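PDB 7CO3: AlgW protein, which is an HtrA-type protein of the peptidase S1C family that probably cleaves other proteins as a serine endopeptidase and carries a PDZ domain, probably for binding peptides. Local coordinates for residues P64-K73 against E103-I111; T348-I356 against N366-R374. The protein carries 1 engineered substitution. All blocks are in the same frame, centred on the assembly; numbering follows the deposited sequence.

Contact 1. Residues P64-K73 against E103-I111; sequences PAVANLYTTK and ESSLGSAVI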
loop_
_atom_site.group_PDB
_atom_site.type_symbol
_atom_site.label_atom_id
_atom_site.label_comp_id
_atom_site.label_asym_id
_atom_site.label_seq_id
_atom_site.Cartn_x
_atom_site.Cartn_y
_atom_site.Cartn_z
ATOM N N PRO B 64 7.082 3.006 22.515
ATOM C CA PRO B 64 6.679 2.772 23.926
ATOM C C PRO B 64 5.505 3.613 24.374
ATOM O O PRO B 64 4.769 3.204 25.273
ATOM C CB PRO B 64 7.945 3.111 24.720
ATOM C CG PRO B 64 9.063 2.805 23.756
ATOM C CD PRO B 64 8.528 3.289 22.417
ATOM N N ALA B 65 5.270 4.749 23.733
ATOM C CA ALA B 65 4.203 5.664 24.097
ATOM C C ALA B 65 2.927 5.468 23.280
ATOM O O ALA B 65 2.027 6.319 23.338
ATOM C CB ALA B 65 4.686 7.100 23.951
ATOM N N VAL B 66 2.826 4.383 22.511
ATOM C CA VAL B 66 1.600 4.049 21.789
ATOM C C VAL B 66 1.062 2.757 22.372
ATOM O O VAL B 66 1.803 1.784 22.501
ATOM C CB VAL B 66 1.854 3.938 20.271
ATOM C CG1 VAL B 66 0.521 3.683 19.486
ATOM C CG2 VAL B 66 2.586 5.184 19.797
ATOM N N ALA B 67 -0.219 2.752 22.734
ATOM C CA ALA B 67 -0.840 1.616 23.409
ATOM C C ALA B 67 -1.936 1.031 22.530
ATOM O O ALA B 67 -2.455 1.703 21.632
ATOM C CB ALA B 67 -1.445 2.026 24.765
ATOM N N ASN B 68 -2.303 -0.224 22.831
ATOM C CA ASN B 68 -3.512 -0.841 22.301
ATOM C C ASN B 68 -4.720 -0.576 23.205
ATOM O O ASN B 68 -4.624 -0.609 24.437
ATOM C CB ASN B 68 -3.302 -2.350 22.131
ATOM C CG ASN B 68 -2.167 -2.680 21.163
ATOM O OD1 ASN B 68 -1.792 -1.859 20.341
ATOM N ND2 ASN B 68 -1.616 -3.872 21.275
ATOM N N LEU B 69 -5.871 -0.366 22.578
ATOM C CA LEU B 69 -7.143 -0.181 23.261
ATOM C C LEU B 69 -8.057 -1.353 22.912
ATOM O O LEU B 69 -8.198 -1.704 21.730
ATOM C CB LEU B 69 -7.834 1.129 22.850
ATOM C CG LEU B 69 -7.325 2.511 23.327
ATOM C CD1 LEU B 69 -8.364 3.565 23.038
ATOM C CD2 LEU B 69 -6.921 2.563 24.839
ATOM N N TYR B 70 -8.678 -1.938 23.946
ATOM C CA TYR B 70 -9.695 -2.984 23.840
ATOM C C TYR B 70 -10.906 -2.517 24.620
ATOM O O TYR B 70 -10.818 -2.349 25.839
ATOM C CB TYR B 70 -9.202 -4.325 24.395
ATOM C CG TYR B 70 -7.887 -4.752 23.827
ATOM C CD1 TYR B 70 -7.794 -5.217 22.517
ATOM C CD2 TYR B 70 -6.729 -4.662 24.576
ATOM C CE1 TYR B 70 -6.585 -5.593 21.974
ATOM C CE2 TYR B 70 -5.512 -5.032 24.048
ATOM C CZ TYR B 70 -5.442 -5.494 22.753
ATOM O OH TYR B 70 -4.236 -5.861 22.242
ATOM N N THR B 71 -12.020 -2.303 23.919
ATOM C CA THR B 71 -13.225 -1.720 24.483
ATOM C C THR B 71 -14.383 -2.711 24.363
ATOM O O THR B 71 -14.508 -3.425 23.361
ATOM C CB THR B 71 -13.578 -0.371 23.804
ATOM O OG1 THR B 71 -13.922 -0.564 22.419
ATOM C CG2 THR B 71 -12.414 0.587 23.883
ATOM N N THR B 72 -15.210 -2.767 25.406
ATOM C CA THR B 72 -16.424 -3.569 25.395
ATOM C C THR B 72 -17.616 -2.653 25.595
ATOM O O THR B 72 -17.568 -1.737 26.422
ATOM C CB THR B 72 -16.391 -4.691 26.433
ATOM O OG1 THR B 72 -15.891 -4.172 27.667
ATOM C CG2 THR B 72 -15.470 -5.794 25.978
ATOM N N LYS B 73 -18.667 -2.905 24.811
ATOM C CA LYS B 73 -19.828 -2.038 24.646
ATOM C C LYS B 73 -21.031 -2.925 24.357
ATOM O O LYS B 73 -20.891 -4.123 24.125
ATOM C CB LYS B 73 -19.603 -1.041 23.495
ATOM C CG LYS B 73 -20.676 0.024 23.344
ATOM C CD LYS B 73 -20.783 0.532 21.916
ATOM C CE LYS B 73 -21.389 1.934 21.877
ATOM N NZ LYS B 73 -22.722 2.026 22.535
ATOM N N GLU B 103 -19.739 -5.760 20.304
ATOM C CA GLU B 103 -19.627 -5.738 21.760
ATOM C C GLU B 103 -18.188 -5.630 22.244
ATOM O O GLU B 103 -17.930 -5.044 23.287
ATOM C CB GLU B 103 -20.277 -6.973 22.371
ATOM C CG GLU B 103 -20.347 -6.928 23.890
ATOM C CD GLU B 103 -20.057 -8.243 24.545
ATOM O OE1 GLU B 103 -19.874 -9.230 23.807
ATOM O OE2 GLU B 103 -20.021 -8.289 25.796
ATOM N N SER B 104 -17.255 -6.230 21.519
ATOM C CA SER B 104 -15.838 -5.973 21.730
ATOM C C SER B 104 -15.260 -5.327 20.472
ATOM O O SER B 104 -15.622 -5.700 19.353
ATOM C CB SER B 104 -15.078 -7.262 22.088
ATOM O OG SER B 104 -14.755 -8.011 20.929
ATOM N N SER B 105 -14.383 -4.339 20.656
ATOM C CA SER B 105 -13.720 -3.687 19.533
ATOM C C SER B 105 -12.352 -3.178 19.979
ATOM O O SER B 105 -12.016 -3.174 21.167
ATOM C CB SER B 105 -14.580 -2.568 18.953
ATOM O OG SER B 105 -15.089 -1.762 19.989
ATOM N N LEU B 106 -11.569 -2.744 18.996
ATOM C CA LEU B 106 -10.120 -2.579 19.117
ATOM C C LEU B 106 -9.736 -1.195 18.619
ATOM O O LEU B 106 -10.464 -0.585 17.849
ATOM C CB LEU B 106 -9.375 -3.605 18.272
ATOM C CG LEU B 106 -8.783 -4.842 18.905
ATOM C CD1 LEU B 106 -9.810 -5.445 19.822
ATOM C CD2 LEU B 106 -8.436 -5.785 17.782
ATOM N N GLY B 107 -8.552 -0.745 19.010
ATOM C CA GLY B 107 -8.075 0.562 18.594
ATOM C C GLY B 107 -6.703 0.821 19.176
ATOM O O GLY B 107 -6.030 -0.094 19.651
ATOM N N SER B 108 -6.268 2.081 19.075
ATOM C CA SER B 108 -4.990 2.492 19.624
ATOM C C SER B 108 -5.187 3.806 20.384
ATOM O O SER B 108 -6.263 4.394 20.361
ATOM C CB SER B 108 -3.930 2.673 18.525
ATOM O OG SER B 108 -4.019 1.614 17.572
ATOM N N ALA B 109 -4.125 4.261 21.046
ATOM C CA ALA B 109 -4.165 5.512 21.804
ATOM C C ALA B 109 -2.736 5.965 22.052
ATOM O O ALA B 109 -1.800 5.173 21.988
ATOM C CB ALA B 109 -4.911 5.364 23.138
ATOM N N VAL B 110 -2.567 7.258 22.318
ATOM C CA VAL B 110 -1.231 7.809 22.522
ATOM C C VAL B 110 -1.095 8.395 23.930
ATOM O O VAL B 110 -1.874 9.261 24.328
ATOM C CB VAL B 110 -0.882 8.874 21.470
ATOM C CG1 VAL B 110 0.528 9.385 21.768
ATOM C CG2 VAL B 110 -0.964 8.267 20.042
ATOM N N ILE B 111 -0.055 7.973 24.638
ATOM C CA ILE B 111 0.264 8.531 25.948
ATOM C C ILE B 111 0.872 9.908 25.764
ATOM O O ILE B 111 1.986 10.036 25.248
ATOM C CB ILE B 111 1.223 7.627 26.723
ATOM C CG1 ILE B 111 0.710 6.201 26.764
ATOM C CG2 ILE B 111 1.451 8.194 28.149
ATOM C CD1 ILE B 111 1.783 5.200 27.103
HETATM O O HOH W 1 -13.529 0.152 20.021
#

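Contact 2. Residues T348-I356 against N366-R374; sequences TRPGQKISI and NLTAEVGLR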
loop_
_atom_site.group_PDB
_atom_site.type_symbol
_atom_site.label_atom_id
_atom_site.label_comp_id
_atom_site.label_asym_id
_atom_site.label_seq_id
_atom_site.Cartn_x
_atom_site.Cartn_y
_atom_site.Cartn_z
ATOM N N THR B 348 -14.955 31.575 20.765
ATOM C CA THR B 348 -15.587 32.653 21.526
ATOM C C THR B 348 -16.211 32.074 22.788
ATOM O O THR B 348 -16.399 30.858 22.916
ATOM C CB THR B 348 -16.697 33.394 20.761
ATOM O OG1 THR B 348 -17.873 32.576 20.726
ATOM C CG2 THR B 348 -16.276 33.807 19.335
ATOM N N ARG B 349 -16.577 32.963 23.702
ATOM C CA ARG B 349 -17.012 32.389 24.969
ATOM C C ARG B 349 -18.506 32.598 25.166
ATOM O O ARG B 349 -19.018 33.708 24.946
ATOM C CB ARG B 349 -16.260 32.984 26.171
ATOM C CG ARG B 349 -14.736 32.739 26.264
ATOM C CD ARG B 349 -14.003 33.248 25.043
ATOM N NE ARG B 349 -12.584 33.517 25.219
ATOM C CZ ARG B 349 -11.904 34.324 24.414
ATOM N NH1 ARG B 349 -12.529 34.924 23.408
ATOM N NH2 ARG B 349 -10.611 34.536 24.606
ATOM N N PRO B 350 -19.192 31.537 25.587
ATOM C CA PRO B 350 -20.649 31.605 25.732
ATOM C C PRO B 350 -21.065 32.643 26.763
ATOM O O PRO B 350 -20.355 32.906 27.737
ATOM C CB PRO B 350 -21.028 30.187 26.175
ATOM C CG PRO B 350 -19.874 29.334 25.761
ATOM C CD PRO B 350 -18.670 30.210 25.934
ATOM N N GLY B 351 -22.238 33.228 26.541
ATOM C CA GLY B 351 -22.747 34.274 27.396
ATOM C C GLY B 351 -22.322 35.668 27.003
ATOM O O GLY B 351 -22.911 36.647 27.490
ATOM N N GLN B 352 -21.332 35.787 26.130
ATOM C CA GLN B 352 -20.817 37.074 25.689
ATOM C C GLN B 352 -21.723 37.668 24.610
ATOM O O GLN B 352 -22.340 36.943 23.824
ATOM C CB GLN B 352 -19.388 36.879 25.182
ATOM C CG GLN B 352 -18.910 37.769 24.073
ATOM C CD GLN B 352 -17.404 37.810 24.055
ATOM O OE1 GLN B 352 -16.774 37.977 25.100
ATOM N NE2 GLN B 352 -16.811 37.631 22.878
ATOM N N LYS B 353 -21.823 38.999 24.606
ATOM C CA LYS B 353 -22.619 39.744 23.637
ATOM C C LYS B 353 -21.713 40.182 22.494
ATOM O O LYS B 353 -20.709 40.865 22.724
ATOM C CB LYS B 353 -23.265 40.976 24.276
ATOM C CG LYS B 353 -24.272 40.699 25.379
ATOM C CD LYS B 353 -25.459 39.912 24.873
ATOM C CE LYS B 353 -26.717 40.296 25.630
ATOM N NZ LYS B 353 -26.424 40.744 27.019
ATOM N N ILE B 354 -22.060 39.802 21.268
ATOM C CA ILE B 354 -21.318 40.270 20.106
ATOM C C ILE B 354 -22.281 40.630 18.989
ATOM O O ILE B 354 -23.385 40.092 18.883
ATOM C CB ILE B 354 -20.207 39.295 19.639
ATOM C CG1 ILE B 354 -20.545 37.788 19.730
ATOM C CG2 ILE B 354 -18.982 39.473 20.509
ATOM C CD1 ILE B 354 -21.652 37.210 18.888
ATOM N N SER B 355 -21.853 41.578 18.170
ATOM C CA SER B 355 -22.719 42.197 17.181
ATOM C C SER B 355 -22.563 41.490 15.845
ATOM O O SER B 355 -21.503 40.949 15.530
ATOM C CB SER B 355 -22.387 43.673 17.030
ATOM O OG SER B 355 -21.233 43.831 16.234
ATOM N N ILE B 356 -23.637 41.492 15.059
ATOM C CA ILE B 356 -23.685 40.813 13.770
ATOM C C ILE B 356 -24.429 41.672 12.758
ATOM O O ILE B 356 -25.441 42.300 13.077
ATOM C CB ILE B 356 -24.323 39.411 13.859
ATOM C CG1 ILE B 356 -24.198 38.676 12.536
ATOM C CG2 ILE B 356 -25.781 39.457 14.111
ATOM C CD1 ILE B 356 -22.932 38.018 12.343
ATOM N N ASN B 366 -27.648 46.091 11.402
ATOM C CA ASN B 366 -27.009 45.780 12.671
ATOM C C ASN B 366 -27.889 44.961 13.603
ATOM O O ASN B 366 -28.933 45.437 14.055
ATOM C CB ASN B 366 -26.558 47.069 13.349
ATOM C CG ASN B 366 -25.517 47.798 12.546
ATOM O OD1 ASN B 366 -24.375 47.912 12.968
ATOM N ND2 ASN B 366 -25.898 48.286 11.374
ATOM N N LEU B 367 -27.419 43.751 13.927
ATOM C CA LEU B 367 -28.036 42.887 14.920
ATOM C C LEU B 367 -27.049 42.581 16.038
ATOM O O LEU B 367 -25.845 42.840 15.926
ATOM C CB LEU B 367 -28.488 41.574 14.313
ATOM C CG LEU B 367 -28.953 41.561 12.873
ATOM C CD1 LEU B 367 -29.154 40.099 12.610
ATOM C CD2 LEU B 367 -30.233 42.363 12.668
ATOM N N THR B 368 -27.577 42.006 17.117
ATOM C CA THR B 368 -26.765 41.570 18.243
ATOM C C THR B 368 -27.190 40.163 18.649
ATOM O O THR B 368 -28.334 39.761 18.425
ATOM C CB THR B 368 -26.872 42.541 19.448
ATOM O OG1 THR B 368 -26.736 43.889 18.987
ATOM C CG2 THR B 368 -25.769 42.280 20.465
ATOM N N ALA B 369 -26.245 39.412 19.222
ATOM C CA ALA B 369 -26.483 38.048 19.669
ATOM C C ALA B 369 -25.655 37.752 20.915
ATOM O O ALA B 369 -24.503 38.181 21.018
ATOM C CB ALA B 369 -26.142 37.038 18.560
ATOM N N GLU B 370 -26.252 37.018 21.860
ATOM C CA GLU B 370 -25.545 36.530 23.042
ATOM C C GLU B 370 -24.964 35.156 22.724
ATOM O O GLU B 370 -25.715 34.218 22.436
ATOM C CB GLU B 370 -26.477 36.457 24.259
ATOM C CG GLU B 370 -25.763 36.440 25.626
ATOM C CD GLU B 370 -26.668 36.836 26.801
ATOM O OE1 GLU B 370 -27.527 36.022 27.202
ATOM O OE2 GLU B 370 -26.514 37.954 27.338
ATOM N N VAL B 371 -23.634 35.038 22.764
ATOM C CA VAL B 371 -22.983 33.783 22.389
ATOM C C VAL B 371 -23.461 32.666 23.303
ATOM O O VAL B 371 -23.245 32.706 24.520
ATOM C CB VAL B 371 -21.458 33.901 22.462
ATOM C CG1 VAL B 371 -20.825 32.530 22.150
ATOM C CG2 VAL B 371 -20.961 34.948 21.523
ATOM N N GLY B 372 -24.103 31.654 22.724
ATOM C CA GLY B 372 -24.469 30.465 23.461
ATOM C C GLY B 372 -23.340 29.426 23.507
ATOM O O GLY B 372 -22.279 29.599 22.911
ATOM N N LEU B 373 -23.596 28.348 24.260
ATOM C CA LEU B 373 -22.779 27.133 24.263
ATOM C C LEU B 373 -23.267 26.163 23.194
ATOM O O LEU B 373 -24.476 25.914 23.074
ATOM C CB LEU B 373 -22.871 26.422 25.623
ATOM C CG LEU B 373 -22.396 24.954 25.764
ATOM C CD1 LEU B 373 -21.637 24.708 27.068
ATOM C CD2 LEU B 373 -23.504 23.897 25.663
ATOM N N ARG B 374 -22.278 25.539 22.420
ATOM C CA ARG B 374 -22.787 24.599 21.426
ATOM C C ARG B 374 -23.129 23.274 22.095
ATOM O O ARG B 374 -22.328 22.764 22.884
ATOM C CB ARG B 374 -21.782 24.376 20.315
ATOM C CG ARG B 374 -22.202 23.301 19.360
ATOM C CD ARG B 374 -21.221 23.104 18.141
ATOM N NE ARG B 374 -20.905 24.093 17.124
ATOM C CZ ARG B 374 -20.918 23.796 15.847
ATOM N NH1 ARG B 374 -21.142 22.557 15.468
ATOM N NH2 ARG B 374 -20.668 24.738 14.919
#

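Contact 1. Residues P64-K73 against E103-I111
Leu69 lies against Ala109 across two antiparallel strands, its CG 3.7 Å from Ala109 CB. With CG beside its backbone N (chi1 -73°), Leu69 reaches diagonally past its direct partner Gly107, and its CD1 comes 3.5 Å from Ser108 O. The small methyl of Ala109 suits this place because the leucine fork must fit over it, while Gly107, lacking a side chain, lets the strand run close beneath Leu69 CB. Leu69 N donates to Gly107 O at 2.9 Å, from above the carbonyl plane; the return bond from Gly107 N is weak. At the next hydrogen-bonded pair, two residues along, Ala67 N meets Ala109 O at 3.0 Å almost straight (175°). Thr71 and Ser105 continue the face of Leu69 but bring hydroxyls to it, and one water touches both Thr71 OG1 and Ser105 OG. On the other face Leu106 CD1 meets the edge of the Tyr70 ring at CD1, 3.4 Å away, near the ring plane. Leu69 also packs on Val133 and Thr120, and Ala109 on Leu118, from flanking strands. The pair joins the first two strands of a closed six-stranded antiparallel barrel, the fold of trypsin-like proteases.

Contact 2. Residues T348-I356 against N366-R374
Val371 holds CG1 anti to its backbone N (chi1 176°), which leaves CG2 beside that N and spreads the two methyls over different parts of segment 348-356. Ile354 answers with CG1 between its backbone N and carbonyl carbon (chi1 38°), and this brings Ile354 CG1 within 3.4 Å of Val371 CG2, a tight contact for two carbons. The other methyl, Val371 CG1, reaches Thr348 OG1 at 3.3 Å; that hydroxyl is bonded to Val345 O, so it can lie against a methyl without losing its polar partner. A branched, compact valine suits the spot, since it fills the bend of the chain from Thr348 to Ile354 without needing length.

Within this bend, Arg349 to Gln352 form a type II beta turn, with Pro350 and Gly351 in its middle. Proline fits the first of these positions, and glycine the second, where the positive phi would jam a side chain against the preceding carbonyl. Val371 N donates to Gln352 O, modelled short at 2.5 Å and nearly in line with the C=O of Gln352.

Beyond the turn the strands pair regularly. Ile354 and Ala369 exchange two backbone bonds, and Ile356 N gives a straight bond (179°) to Leu367 O at 2.7 Å. Ile356 CG2 presses on Leu367 CB at 3.4 Å, on the same face as Ile354 and Ala369. On the other face Lys353, its chain folded back, sets NZ 2.8 Å from Glu370 OE2 in a salt bridge suited to the surface.

Strand 353-358 lies between strands 366-373 and 327-330 in the PDZ sheet, where Ile356 packs on Ile327 and Ile330; helix 338-346 leads into the turn, and strand 280-281 flanks the far side of 366-373.

How the contacts relate
Both contacts pair antiparallel strands, but in separate domains on opposite sides of the chain's centre: their centres are 39 Å apart and their nearest atoms about 21 Å, and they share no strand or helix. Contact 1 is partly buried, within the protease barrel, and its middle relies on small or aliphatic residues facing the inside, with a threonine-serine pair sharing a water toward one end. Contact 2 is a surface contact of the PDZ domain, a hairpin whose apolar residues gather on one face while polar residues, among them a lysine-glutamate salt bridge, line the other. A proline-glycine turn bends its chain. Arg374, just past the pairing, reaches back to a salt bridge with Glu151 and makes a weak hydrogen bond to the bound peptide.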